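Long-range contacts in putative D-tyrosyl-tRNA(Tyr) deacylase 2 (Leishmania major, PDB 1TC5), which probably hydrolyses D-tyrosyl-tRNA(Tyr) into D-tyrosine and free tRNA(Tyr), a possible defence against the harmful effects of D-tyrosine: residues Gly21-Asn26 against Asp93-Pro98; Val32-Gly37 against Arg168-Thr173; Thr10-Leu15 against Thr189-Ile194. All coordinates share one frame; numbering follows the deposited sequence. Where two conformers were deposited one is given.

The chain opens with strand 10-18, whose first half pairs with the C-terminal strand 190-193: contact 3 closes nearly the whole chain into one loop, and contacts 1 and 2 both lie within it. Next come strands 20-24 and 31-34 of the small antiparallel sheet. The first meets 93-98 in contact 1, the second meets 169-171 in contact 2, and the two loops cross. Contacts 1 and 2, with centres about 5 Å apart, stack the small sheet on one end of the mixed sheet and are joined by the salt bridge D93-R168. Contact 3 pairs the two strands at the other end, its centre about 17 Å from that of contact 1.

Contact 1. Residues Gly21-Asn26 against Asp93-Pro98; sequences GHLLVN and DILIVP
L23 and L95 meet between two strands that belong to different sheets, and L23 CD2 is the atom that does most of the touching. It lies 3.8 Å from L95 CD1, the two side chains crossing obliquely, and L95 CD1 also comes within 4.1 Å of L23 CB. The same methyl, L23 CD2, reaches on to V97 CG2 at 4.2 Å and sits 3.9 Å from the carbonyl oxygen I96 O, so one leucine branch bridges L95 and V97. At the other end L95 CD2 covers the backbone of G21, 4.3 Å from G21 CA. G21 has no side chain, and the L95 CD2 methyl packs directly on its main chain.

With CG anti to the main-chain N (chi1 -178°), L23 extends CD2 toward L95 and V97; L95 also points across the gap. The contact is buried and wholly apolar between the side chains. In the second shell L95 also rests on M39 and V97 on Y41 of strand 37-45, while L23 touches Q178. Backbone bonds from G21 to A34 and from L23 to V32 hold the first strand beside 31-34. On the far side of strand 93-98, I94 and I96 pack against helix 119-136.

The strand axes approach to 9.0 Å at an angle of 35°, too far apart for pairing within one sheet. The three-stranded sheet and the mixed sheet of the deacylase fold thus pack face to face through aliphatic side chains meeting across the gap, with helix 119-136 on the outer face of the mixed sheet, a beta/beta/alpha layering.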
ATOM      1  N   GLY A  21      12.999   0.889  -2.631  1.00 15.42           N
ATOM      2  CA  GLY A  21      12.050   0.591  -3.692  1.00 15.98           C
ATOM      3  C   GLY A  21      12.673   0.431  -5.067  1.00 16.49           C
ATOM      4  O   GLY A  21      13.681   1.059  -5.388  1.00 16.32           O
ATOM      5  N   HIS A  22      12.054  -0.442  -5.859  1.00 18.58           N
ATOM      6  CA  HIS A  22      12.322  -0.639  -7.284  1.00 16.86           C
ATOM      7  C   HIS A  22      10.999  -0.549  -8.051  1.00 17.77           C
ATOM      8  O   HIS A  22      10.059  -1.296  -7.770  1.00 16.80           O
ATOM      9  CB  HIS A  22      12.966  -2.012  -7.580  1.00 17.45           C
ATOM     10  CG  HIS A  22      14.051  -2.379  -6.632  1.00 20.44           C
ATOM     11  ND1 HIS A  22      15.337  -1.899  -6.750  1.00 26.71           N
ATOM     12  CD2 HIS A  22      14.043  -3.172  -5.531  1.00 24.38           C
ATOM     13  CE1 HIS A  22      16.071  -2.374  -5.757  1.00 25.37           C
ATOM     14  NE2 HIS A  22      15.313  -3.151  -5.007  1.00 25.14           N
ATOM     15  N   LEU A  23      10.939   0.349  -9.027  1.00 16.30           N
ATOM     16  CA  LEU A  23       9.737   0.568  -9.809  1.00 16.41           C
ATOM     17  C   LEU A  23      10.027   0.355 -11.305  1.00 15.38           C
ATOM     18  O   LEU A  23      10.917   0.948 -11.862  1.00 17.31           O
ATOM     19  CB  LEU A  23       9.164   1.974  -9.533  1.00 15.18           C
ATOM     20  CG  LEU A  23       7.854   2.341 -10.250  1.00 14.20           C
ATOM     21  CD1 LEU A  23       6.738   1.441  -9.827  1.00 18.92           C
ATOM     22  CD2 LEU A  23       7.474   3.809 -10.010  1.00 18.27           C
ATOM     23  N   LEU A  24       9.237  -0.504 -11.928  1.00 17.83           N
ATOM     24  CA  LEU A  24       9.328  -0.808 -13.341  1.00 15.67           C
ATOM     25  C   LEU A  24       8.765   0.353 -14.158  1.00 16.12           C
ATOM     26  O   LEU A  24       7.620   0.786 -13.953  1.00 15.02           O
ATOM     27  CB  LEU A  24       8.543  -2.077 -13.631  1.00 16.66           C
ATOM     28  CG  LEU A  24       8.601  -2.667 -15.036  1.00 18.48           C
ATOM     29  CD1 LEU A  24       9.950  -3.354 -15.287  1.00 21.13           C
ATOM     30  CD2 LEU A  24       7.465  -3.635 -15.209  1.00 18.90           C
ATOM     31  N   VAL A  25       9.574   0.852 -15.096  1.00 16.95           N
ATOM     32  CA  VAL A  25       9.215   2.052 -15.856  1.00 18.32           C
ATOM     33  C   VAL A  25       8.969   1.839 -17.357  1.00 17.92           C
ATOM     34  O   VAL A  25       8.435   2.731 -17.997  1.00 19.23           O
ATOM     35  CB  VAL A  25      10.265   3.169 -15.679  1.00 18.75           C
ATOM     36  CG1 VAL A  25      10.273   3.640 -14.218  1.00 21.52           C
ATOM     37  CG2 VAL A  25      11.649   2.704 -16.132  1.00 18.72           C
ATOM     38  N   ASN A  26       9.350   0.691 -17.916  1.00 19.37           N
ATOM     39  CA  ASN A  26       9.155   0.429 -19.358  1.00 18.29           C
ATOM     40  C   ASN A  26       8.246  -0.778 -19.696  1.00 16.21           C
ATOM     41  O   ASN A  26       8.236  -1.272 -20.815  1.00 18.14           O
ATOM     42  CB  ASN A  26      10.508   0.305 -20.089  1.00 17.17           C
ATOM     43  CG  ASN A  26      11.261  -0.966 -19.738  1.00 19.67           C
ATOM     44  OD1 ASN A  26      10.871  -1.689 -18.848  1.00 19.90           O
ATOM     45  ND2 ASN A  26      12.365  -1.228 -20.441  1.00 17.55           N
ATOM     46  N   ASP A  93      14.156  10.093   0.101  1.00 17.99           N
ATOM     47  CA  ASP A  93      13.693   9.838  -1.250  1.00 16.98           C
ATOM     48  C   ASP A  93      12.173   9.756  -1.238  1.00 16.64           C
ATOM     49  O   ASP A  93      11.570   9.422  -0.231  1.00 16.91           O
ATOM     50  CB  ASP A  93      14.310   8.528  -1.784  1.00 15.75           C
ATOM     51  CG  ASP A  93      15.757   8.667  -2.162  1.00 17.89           C
ATOM     52  OD1 ASP A  93      16.376   9.737  -1.948  1.00 19.07           O
ATOM     53  OD2 ASP A  93      16.388   7.741  -2.699  1.00 16.73           O
ATOM     54  N   ILE A  94      11.567  10.095  -2.366  1.00 17.53           N
ATOM     55  CA  ILE A  94      10.126   9.947  -2.578  1.00 16.70           C
ATOM     56  C   ILE A  94       9.952   9.163  -3.876  1.00 15.14           C
ATOM     57  O   ILE A  94      10.586   9.470  -4.903  1.00 15.25           O
ATOM     58  CB  ILE A  94       9.403  11.335  -2.626  1.00 18.22           C
ATOM     59  CG1 ILE A  94       9.644  12.108  -1.322  1.00 16.23           C
ATOM     60  CG2 ILE A  94       7.897  11.165  -2.832  1.00 18.92           C
ATOM     61  CD1 ILE A  94       9.313  13.592  -1.425  1.00 15.52           C
ATOM     62  N   LEU A  95       9.123   8.134  -3.795  1.00 15.90           N
ATOM     63  CA  LEU A  95       8.771   7.273  -4.907  1.00 15.52           C
ATOM     64  C   LEU A  95       7.272   7.384  -5.118  1.00 15.77           C
ATOM     65  O   LEU A  95       6.522   7.033  -4.239  1.00 15.30           O
ATOM     66  CB  LEU A  95       9.127   5.821  -4.570  1.00 14.83           C
ATOM     67  CG  LEU A  95       8.770   4.787  -5.634  1.00 20.87           C
ATOM     68  CD1 LEU A  95       9.416   5.118  -6.956  1.00 21.48           C
ATOM     69  CD2 LEU A  95       9.187   3.384  -5.190  1.00 23.31           C
ATOM     70  N   ILE A  96       6.869   7.866  -6.291  1.00 16.29           N
ATOM     71  CA  ILE A  96       5.469   8.191  -6.599  1.00 14.46           C
ATOM     72  C   ILE A  96       4.993   7.180  -7.616  1.00 15.62           C
ATOM     73  O   ILE A  96       5.636   6.995  -8.669  1.00 16.31           O
ATOM     74  CB  ILE A  96       5.348   9.630  -7.208  1.00 13.28           C
ATOM     75  CG1 ILE A  96       5.937  10.669  -6.258  1.00 15.32           C
ATOM     76  CG2 ILE A  96       3.913   9.958  -7.497  1.00 14.12           C
ATOM     77  CD1 ILE A  96       6.216  12.008  -6.900  1.00 19.51           C
ATOM     78  N   VAL A  97       3.886   6.524  -7.293  1.00 16.33           N
ATOM     79  CA  VAL A  97       3.264   5.565  -8.173  1.00 16.44           C
ATOM     80  C   VAL A  97       1.807   5.970  -8.462  1.00 17.33           C
ATOM     81  O   VAL A  97       1.000   6.105  -7.531  1.00 15.99           O
ATOM     82  CB  VAL A  97       3.282   4.176  -7.523  1.00 18.56           C
ATOM     83  CG1 VAL A  97       2.875   3.108  -8.504  1.00 15.79           C
ATOM     84  CG2 VAL A  97       4.675   3.904  -6.939  1.00 17.43           C
ATOM     85  N   PRO A  98       1.451   6.108  -9.738  1.00 14.87           N
ATOM     86  CA  PRO A  98       0.063   6.393 -10.082  1.00 15.96           C
ATOM     87  C   PRO A  98      -0.761   5.138  -9.811  1.00 15.61           C
ATOM     88  O   PRO A  98      -0.404   4.055 -10.285  1.00 14.64           O
ATOM     89  CB  PRO A  98       0.121   6.731 -11.581  1.00 16.32           C
ATOM     90  CG  PRO A  98       1.345   6.036 -12.111  1.00 16.23           C
ATOM     91  CD  PRO A  98       2.297   5.940 -10.943  1.00 16.51           C
TER

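Contact 2. Residues Val32-Gly37 against Arg168-Thr173; sequences VRAGRG and RVISGT
I170 supplies the apolar part of this contact, with one branch for each of two neighbours. Its CG2 presses on V32 CG2 at 3.3 Å, closer than usual for two methyls, as the side chains slide past each other in opposite directions. With the V32 chi1 at -63°, CG1 is anti to the carbonyl carbon, which leaves CG2 between the backbone N and that carbon, facing I170. On the other branch I170 CG1 meets A34 CB at 4.2 Å and lies 3.5 Å from R33 O, so the isoleucine packs over the backbone as well as the side chains of the strand.

The polar part belongs to R168. Its chain bends at chi3 (-90°) and brings the guanidinium beside the end of strand 31-34: NH2 is 3.8 Å from G35 N, at the edge of the group, and NE is 3.9 Å from R33 O. These are packing distances. D93 is the link, since its OD2 takes a salt bridge from R168 NE and a hydrogen bond from G35 N, tying the two segments through one carboxylate. R33 directs its guanidinium away, to K158 O and G161 O.

The axes of 32-34 and 169-171 are 7.8 Å apart at 138°, placing one sheet over the other. Strand 31-34 is the edge strand of the three-stranded sheet within this chain, beside 20-24. Strand 169-171 borders 93-98, where I170 also touches L95, while V169 and S171 turn to helix 119-136.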
ATOM      1  N   VAL A  32      13.761   1.582 -11.842  1.00 19.56           N
ATOM      2  CA  VAL A  32      14.414   2.725 -11.211  1.00 18.35           C
ATOM      3  C   VAL A  32      14.294   2.579  -9.688  1.00 17.46           C
ATOM      4  O   VAL A  32      13.305   2.010  -9.153  1.00 16.85           O
ATOM      5  CB  VAL A  32      13.813   4.062 -11.691  1.00 19.30           C
ATOM      6  CG1 VAL A  32      14.051   4.227 -13.165  1.00 23.96           C
ATOM      7  CG2 VAL A  32      12.307   4.147 -11.418  1.00 24.61           C
ATOM      8  N   ARG A  33      15.292   3.102  -8.991  1.00 15.81           N
ATOM      9  CA  ARG A  33      15.463   2.823  -7.587  1.00 16.72           C
ATOM     10  C   ARG A  33      15.304   4.043  -6.702  1.00 16.13           C
ATOM     11  O   ARG A  33      15.679   5.177  -7.076  1.00 15.58           O
ATOM     12  CB  ARG A  33      16.849   2.233  -7.378  1.00 17.94           C
ATOM     13  CG  ARG A  33      17.018   0.872  -8.034  1.00 15.83           C
ATOM     14  CD  ARG A  33      18.232   0.151  -7.514  1.00 16.17           C
ATOM     15  NE  ARG A  33      18.063  -0.135  -6.091  1.00 17.66           N
ATOM     16  CZ  ARG A  33      18.959  -0.732  -5.322  1.00 19.61           C
ATOM     17  NH1 ARG A  33      20.116  -1.134  -5.826  1.00 21.73           N
ATOM     18  NH2 ARG A  33      18.684  -0.947  -4.046  1.00 18.57           N
ATOM     19  N   ALA A  34      14.765   3.783  -5.514  1.00 15.91           N
ATOM     20  CA  ALA A  34      14.790   4.734  -4.413  1.00 16.62           C
ATOM     21  C   ALA A  34      15.282   4.080  -3.128  1.00 16.56           C
ATOM     22  O   ALA A  34      15.088   2.880  -2.907  1.00 16.65           O
ATOM     23  CB  ALA A  34      13.392   5.322  -4.188  1.00 15.56           C
ATOM     24  N   GLY A  35      15.911   4.891  -2.274  1.00 17.18           N
ATOM     25  CA  GLY A  35      16.260   4.456  -0.929  1.00 17.72           C
ATOM     26  C   GLY A  35      15.215   4.878   0.087  1.00 15.69           C
ATOM     27  O   GLY A  35      14.015   4.927  -0.205  1.00 15.24           O
ATOM     28  N   ARG A  36      15.684   5.201   1.288  1.00 14.80           N
ATOM     29  CA  ARG A  36      14.793   5.461   2.393  1.00 15.83           C
ATOM     30  C   ARG A  36      13.999   6.734   2.172  1.00 14.30           C
ATOM     31  O   ARG A  36      14.520   7.751   1.720  1.00 13.53           O
ATOM     32  CB  ARG A  36      15.536   5.562   3.709  1.00 16.44           C
ATOM     33  CG  ARG A  36      14.587   5.636   4.917  1.00 17.51           C
ATOM     34  CD  ARG A  36      15.257   5.245   6.208  1.00 23.53           C
ATOM     35  NE  ARG A  36      16.066   6.340   6.693  1.00 24.24           N
ATOM     36  CZ  ARG A  36      17.382   6.322   6.931  1.00 24.05           C
ATOM     37  NH1 ARG A  36      18.143   5.256   6.730  1.00 27.23           N
ATOM     38  NH2 ARG A  36      17.940   7.415   7.390  1.00 20.32           N
ATOM     39  N   GLY A  37      12.729   6.658   2.511  1.00 12.38           N
ATOM     40  CA  GLY A  37      11.851   7.813   2.399  1.00 15.39           C
ATOM     41  C   GLY A  37      10.402   7.392   2.417  1.00 13.70           C
ATOM     42  O   GLY A  37      10.002   6.603   3.276  1.00 15.75           O
ATOM     43  N   ARG A 168      15.938  11.974  -3.831  1.00 17.85           N
ATOM     44  CA  ARG A 168      15.330  11.603  -5.117  1.00 16.68           C
ATOM     45  C   ARG A 168      13.844  11.837  -5.131  1.00 13.59           C
ATOM     46  O   ARG A 168      13.191  11.805  -4.093  1.00 15.68           O
ATOM     47  CB  ARG A 168      15.640  10.151  -5.468  1.00 18.38           C
ATOM     48  CG  ARG A 168      17.113   9.961  -5.710  1.00 18.84           C
ATOM     49  CD  ARG A 168      17.511   8.604  -6.191  1.00 26.36           C
ATOM     50  NE  ARG A 168      17.792   7.766  -5.051  1.00 32.78           N
ATOM     51  CZ  ARG A 168      18.987   7.391  -4.628  1.00 26.98           C
ATOM     52  NH1 ARG A 168      20.115   7.667  -5.282  1.00 24.13           N
ATOM     53  NH2 ARG A 168      19.040   6.686  -3.517  1.00 28.43           N
ATOM     54  N   VAL A 169      13.318  12.124  -6.316  1.00 15.31           N
ATOM     55  CA  VAL A 169      11.882  12.108  -6.560  1.00 15.51           C
ATOM     56  C   VAL A 169      11.716  11.221  -7.806  1.00 16.28           C
ATOM     57  O   VAL A 169      11.914  11.673  -8.947  1.00 16.35           O
ATOM     58  CB  VAL A 169      11.304  13.536  -6.777  1.00 12.74           C
ATOM     59  CG1 VAL A 169       9.847  13.461  -7.167  1.00 15.95           C
ATOM     60  CG2 VAL A 169      11.478  14.388  -5.551  1.00 17.62           C
ATOM     61  N   ILE A 170      11.420   9.948  -7.545  1.00 14.79           N
ATOM     62  CA  ILE A 170      11.230   8.936  -8.559  1.00 15.51           C
ATOM     63  C   ILE A 170       9.742   8.809  -8.779  1.00 15.59           C
ATOM     64  O   ILE A 170       8.984   8.860  -7.831  1.00 18.10           O
ATOM     65  CB  ILE A 170      11.818   7.563  -8.116  1.00 14.30           C
ATOM     66  CG1 ILE A 170      13.269   7.694  -7.637  1.00 17.76           C
ATOM     67  CG2 ILE A 170      11.713   6.560  -9.250  1.00 17.73           C
ATOM     68  CD1 ILE A 170      14.242   8.364  -8.639  1.00 17.65           C
ATOM     69  N   SER A 171       9.336   8.666 -10.037  1.00 18.00           N
ATOM     70  CA  SER A 171       7.925   8.560 -10.384  1.00 17.79           C
ATOM     71  C   SER A 171       7.681   7.550 -11.509  1.00 15.09           C
ATOM     72  O   SER A 171       8.474   7.411 -12.454  1.00 17.96           O
ATOM     73  CB  SER A 171       7.370   9.947 -10.748  1.00 18.71           C
ATOM     74  OG  SER A 171       8.180  10.576 -11.721  1.00 20.79           O
ATOM     75  N   GLY A 172       6.561   6.844 -11.398  1.00 15.30           N
ATOM     76  CA  GLY A 172       6.147   5.892 -12.401  1.00 14.10           C
ATOM     77  C   GLY A 172       5.794   6.532 -13.719  1.00 14.12           C
ATOM     78  O   GLY A 172       5.498   7.722 -13.806  1.00 15.44           O
ATOM     79  N   THR A 173       5.889   5.737 -14.772  1.00 18.16           N
ATOM     80  CA  THR A 173       5.464   6.147 -16.106  1.00 16.47           C
ATOM     81  C   THR A 173       3.956   6.028 -16.121  1.00 16.03           C
ATOM     82  O   THR A 173       3.426   4.930 -15.884  1.00 13.87           O
ATOM     83  CB  THR A 173       6.123   5.203 -17.130  1.00 17.73           C
ATOM     84  OG1 THR A 173       7.555   5.305 -17.007  1.00 15.22           O
ATOM     85  CG2 THR A 173       5.828   5.623 -18.585  1.00 21.89           C
TER

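Contact 3. Residues Thr10-Leu15 against Thr189-Ile194; sequences TIRVML and THMFDI
T189 starts the second segment with its CA-H facing L15 O, the CA 3.3 Å from that oxygen. Its hydroxyl bonds to Q99 of the second subunit, and its carbonyl oxygen to S101 of that second subunit.

H190 then pairs with L15 through two backbone hydrogen bonds, L15 N to H190 O (2.8 Å) and H190 N to L15 O. Its imidazole leads away from L15 and meets the rings of F71 and F188.

M191 faces M14 in a non-hydrogen-bonded pair, on the face that also carries R12 and D193. Bent at chi2 and chi3, its side chain places SD 3.9 Å from R12 NE, oblique to the guanidinium.

F192 and V13 form the next hydrogen-bonded pair, V13 N to F192 O at 2.9 Å and nearly straight (171°). The ring crosses L15 at about a right angle, with F192 CE2 3.6 Å from L15 CD1; V13 CG2 approaches F192 CB.

D193 forms a two-pronged salt bridge with R12, side-on: R12 NE gives its hydrogen to D193 OD1 and R12 NH2 to D193 OD2, both bonds 2.8 Å long. The planes of the two groups are 20° apart, and OD1 is met at its syn lone pair. R12 NH1 goes to L102 O, so a second anchor helps fix the guanidinium. T10 CG2 lies against D193 CB at 3.6 Å.

I194 ends the chain: I194 N bonds I11 O, I11 N bonds the terminal carboxylate oxygen I194 O, and I194 CD1 reaches V13 CG2.

This is a regular antiparallel beta ladder at the edge of the mixed sheet within this chain. Its M14, R12 and M191 face packs on the second subunit, so the pairing of the two chain ends also builds part of the homodimer interface.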
ATOM      1  N   THR A  10     -11.001  15.409  -5.364  1.00 29.51           N
ATOM      2  CA  THR A  10     -10.165  14.845  -4.313  1.00 26.49           C
ATOM      3  C   THR A  10      -8.849  14.262  -4.870  1.00 22.69           C
ATOM      4  O   THR A  10      -8.835  13.549  -5.859  1.00 20.58           O
ATOM      5  CB  THR A  10     -10.969  13.758  -3.543  1.00 23.83           C
ATOM      6  OG1 THR A  10     -12.148  14.342  -2.959  1.00 23.57           O
ATOM      7  CG2 THR A  10     -10.198  13.225  -2.351  1.00 22.47           C
ATOM      8  N   ILE A  11      -7.743  14.600  -4.235  1.00 19.53           N
ATOM      9  CA  ILE A  11      -6.473  13.912  -4.453  1.00 18.67           C
ATOM     10  C   ILE A  11      -6.359  12.899  -3.323  1.00 17.19           C
ATOM     11  O   ILE A  11      -6.241  13.296  -2.163  1.00 18.82           O
ATOM     12  CB  ILE A  11      -5.286  14.912  -4.402  1.00 18.70           C
ATOM     13  CG1 ILE A  11      -5.370  15.922  -5.551  1.00 19.62           C
ATOM     14  CG2 ILE A  11      -3.947  14.175  -4.450  1.00 22.67           C
ATOM     15  CD1 ILE A  11      -4.705  17.236  -5.235  1.00 19.09           C
ATOM     16  N   ARG A  12      -6.425  11.608  -3.653  1.00 15.22           N
ATOM     17  CA  ARG A  12      -6.259  10.526  -2.677  1.00 14.40           C
ATOM     18  C   ARG A  12      -4.839  10.013  -2.723  1.00 16.36           C
ATOM     19  O   ARG A  12      -4.346   9.654  -3.789  1.00 13.31           O
ATOM     20  CB  ARG A  12      -7.204   9.369  -3.011  1.00 14.63           C
ATOM     21  CG  ARG A  12      -7.019   8.119  -2.131  1.00 13.77           C
ATOM     22  CD  ARG A  12      -8.228   7.224  -2.116  1.00 12.57           C
ATOM     23  NE  ARG A  12      -9.355   7.928  -1.505  1.00 16.50           N
ATOM     24  CZ  ARG A  12     -10.633   7.587  -1.654  1.00 16.70           C
ATOM     25  NH1 ARG A  12     -10.980   6.531  -2.351  1.00 20.93           N
ATOM     26  NH2 ARG A  12     -11.568   8.306  -1.077  1.00 21.36           N
ATOM     27  N   VAL A  13      -4.172   9.991  -1.575  1.00 17.62           N
ATOM     28  CA  VAL A  13      -2.853   9.360  -1.506  1.00 18.77           C
ATOM     29  C   VAL A  13      -2.761   8.292  -0.419  1.00 16.72           C
ATOM     30  O   VAL A  13      -3.289   8.455   0.658  1.00 17.28           O
ATOM     31  CB  VAL A  13      -1.687  10.388  -1.316  1.00 16.98           C
ATOM     32  CG1 VAL A  13      -1.549  11.279  -2.540  1.00 15.62           C
ATOM     33  CG2 VAL A  13      -1.849  11.209  -0.058  1.00 17.92           C
ATOM     34  N   MET A  14      -2.055   7.213  -0.728  0.50 16.62           N
ATOM     35  CA  MET A  14      -1.647   6.225   0.257  0.50 16.68           C
ATOM     36  C   MET A  14      -0.126   6.362   0.421  0.50 16.69           C
ATOM     37  O   MET A  14       0.613   6.312  -0.561  0.50 18.57           O
ATOM     38  CB  MET A  14      -2.028   4.805  -0.192  0.50 16.68           C
ATOM     39  CG  MET A  14      -1.653   3.707   0.798  0.50 15.86           C
ATOM     40  SD  MET A  14      -2.095   2.010   0.289  0.50 16.73           S
ATOM     41  CE  MET A  14      -0.474   1.282   0.104  0.50 15.05           C
ATOM     42  N   LEU A  15       0.322   6.534   1.661  1.00 16.64           N
ATOM     43  CA  LEU A  15       1.710   6.858   1.969  1.00 16.49           C
ATOM     44  C   LEU A  15       2.266   5.780   2.855  1.00 16.92           C
ATOM     45  O   LEU A  15       1.669   5.472   3.890  1.00 14.98           O
ATOM     46  CB  LEU A  15       1.806   8.205   2.706  1.00 17.44           C
ATOM     47  CG  LEU A  15       0.997   9.372   2.137  1.00 18.30           C
ATOM     48  CD1 LEU A  15       0.946  10.544   3.146  1.00 17.69           C
ATOM     49  CD2 LEU A  15       1.553   9.820   0.806  1.00 19.10           C
ATOM     50  N   THR A 189       1.147   2.771   7.205  1.00 13.85           N
ATOM     51  CA  THR A 189       0.456   3.291   6.052  1.00 14.83           C
ATOM     52  C   THR A 189      -0.555   4.357   6.446  1.00 14.28           C
ATOM     53  O   THR A 189      -1.327   4.157   7.350  1.00 12.37           O
ATOM     54  CB  THR A 189      -0.228   2.108   5.281  1.00 15.93           C
ATOM     55  OG1 THR A 189       0.775   1.121   4.967  1.00 14.49           O
ATOM     56  CG2 THR A 189      -0.769   2.577   3.939  1.00 13.60           C
ATOM     57  N   HIS A 190      -0.493   5.502   5.772  1.00 14.56           N
ATOM     58  CA  HIS A 190      -1.517   6.521   5.910  1.00 14.37           C
ATOM     59  C   HIS A 190      -2.299   6.637   4.597  1.00 14.68           C
ATOM     60  O   HIS A 190      -1.791   6.311   3.509  1.00 13.14           O
ATOM     61  CB  HIS A 190      -0.898   7.849   6.315  1.00 15.94           C
ATOM     62  CG  HIS A 190      -0.357   7.877   7.722  1.00 14.94           C
ATOM     63  ND1 HIS A 190       0.822   7.248   8.088  1.00 18.64           N
ATOM     64  CD2 HIS A 190      -0.831   8.465   8.846  1.00 14.91           C
ATOM     65  CE1 HIS A 190       1.053   7.466   9.370  1.00 17.83           C
ATOM     66  NE2 HIS A 190       0.064   8.200   9.854  1.00 17.54           N
ATOM     67  N   MET A 191      -3.544   7.073   4.735  1.00 18.56           N
ATOM     68  CA  MET A 191      -4.457   7.332   3.637  1.00 20.44           C
ATOM     69  C   MET A 191      -5.074   8.704   3.850  1.00 19.26           C
ATOM     70  O   MET A 191      -5.820   8.894   4.811  1.00 21.25           O
ATOM     71  CB  MET A 191      -5.543   6.264   3.619  1.00 22.20           C
ATOM     72  CG  MET A 191      -6.331   6.152   2.289  1.00 31.12           C
ATOM     73  SD  MET A 191      -7.419   7.533   1.872  1.00 31.44           S
ATOM     74  CE  MET A 191      -8.846   7.189   2.943  1.00 34.19           C
ATOM     75  N   PHE A 192      -4.723   9.676   2.993  1.00 17.08           N
ATOM     76  CA  PHE A 192      -5.299  11.017   3.068  1.00 17.47           C
ATOM     77  C   PHE A 192      -6.094  11.350   1.833  1.00 18.38           C
ATOM     78  O   PHE A 192      -5.619  11.144   0.710  1.00 17.77           O
ATOM     79  CB  PHE A 192      -4.213  12.070   3.186  1.00 17.49           C
ATOM     80  CG  PHE A 192      -3.341  11.937   4.402  1.00 18.80           C
ATOM     81  CD1 PHE A 192      -3.819  11.412   5.605  1.00 20.31           C
ATOM     82  CD2 PHE A 192      -2.027  12.383   4.351  1.00 19.55           C
ATOM     83  CE1 PHE A 192      -2.975  11.322   6.729  1.00 18.77           C
ATOM     84  CE2 PHE A 192      -1.200  12.310   5.477  1.00 20.81           C
ATOM     85  CZ  PHE A 192      -1.674  11.768   6.655  1.00 17.02           C
ATOM     86  N   ASP A 193      -7.299  11.871   2.036  1.00 19.49           N
ATOM     87  CA  ASP A 193      -8.013  12.602   0.996  1.00 19.99           C
ATOM     88  C   ASP A 193      -7.768  14.080   1.160  1.00 19.86           C
ATOM     89  O   ASP A 193      -8.021  14.658   2.221  1.00 22.17           O
ATOM     90  CB  ASP A 193      -9.514  12.305   1.032  1.00 21.49           C
ATOM     91  CG  ASP A 193      -9.817  10.936   0.535  1.00 16.36           C
ATOM     92  OD1 ASP A 193      -8.943  10.339  -0.108  1.00 25.86           O
ATOM     93  OD2 ASP A 193     -10.876  10.363   0.732  1.00 21.07           O
ATOM     94  N   ILE A 194      -7.272  14.690   0.101  1.00 22.21           N
ATOM     95  CA  ILE A 194      -6.890  16.095   0.130  1.00 24.24           C
ATOM     96  C   ILE A 194      -7.779  16.900  -0.820  1.00 25.57           C
ATOM     97  O   ILE A 194      -7.984  16.529  -1.997  1.00 22.45           O
ATOM     98  CB  ILE A 194      -5.417  16.252  -0.262  1.00 24.62           C
ATOM     99  CG1 ILE A 194      -4.514  15.472   0.695  1.00 24.33           C
ATOM    100  CG2 ILE A 194      -5.030  17.736  -0.266  1.00 25.96           C
ATOM    101  CD1 ILE A 194      -3.130  15.136   0.112  1.00 23.69           C
ATOM    102  OXT ILE A 194      -8.294  17.957  -0.433  1.00 28.23           O
TER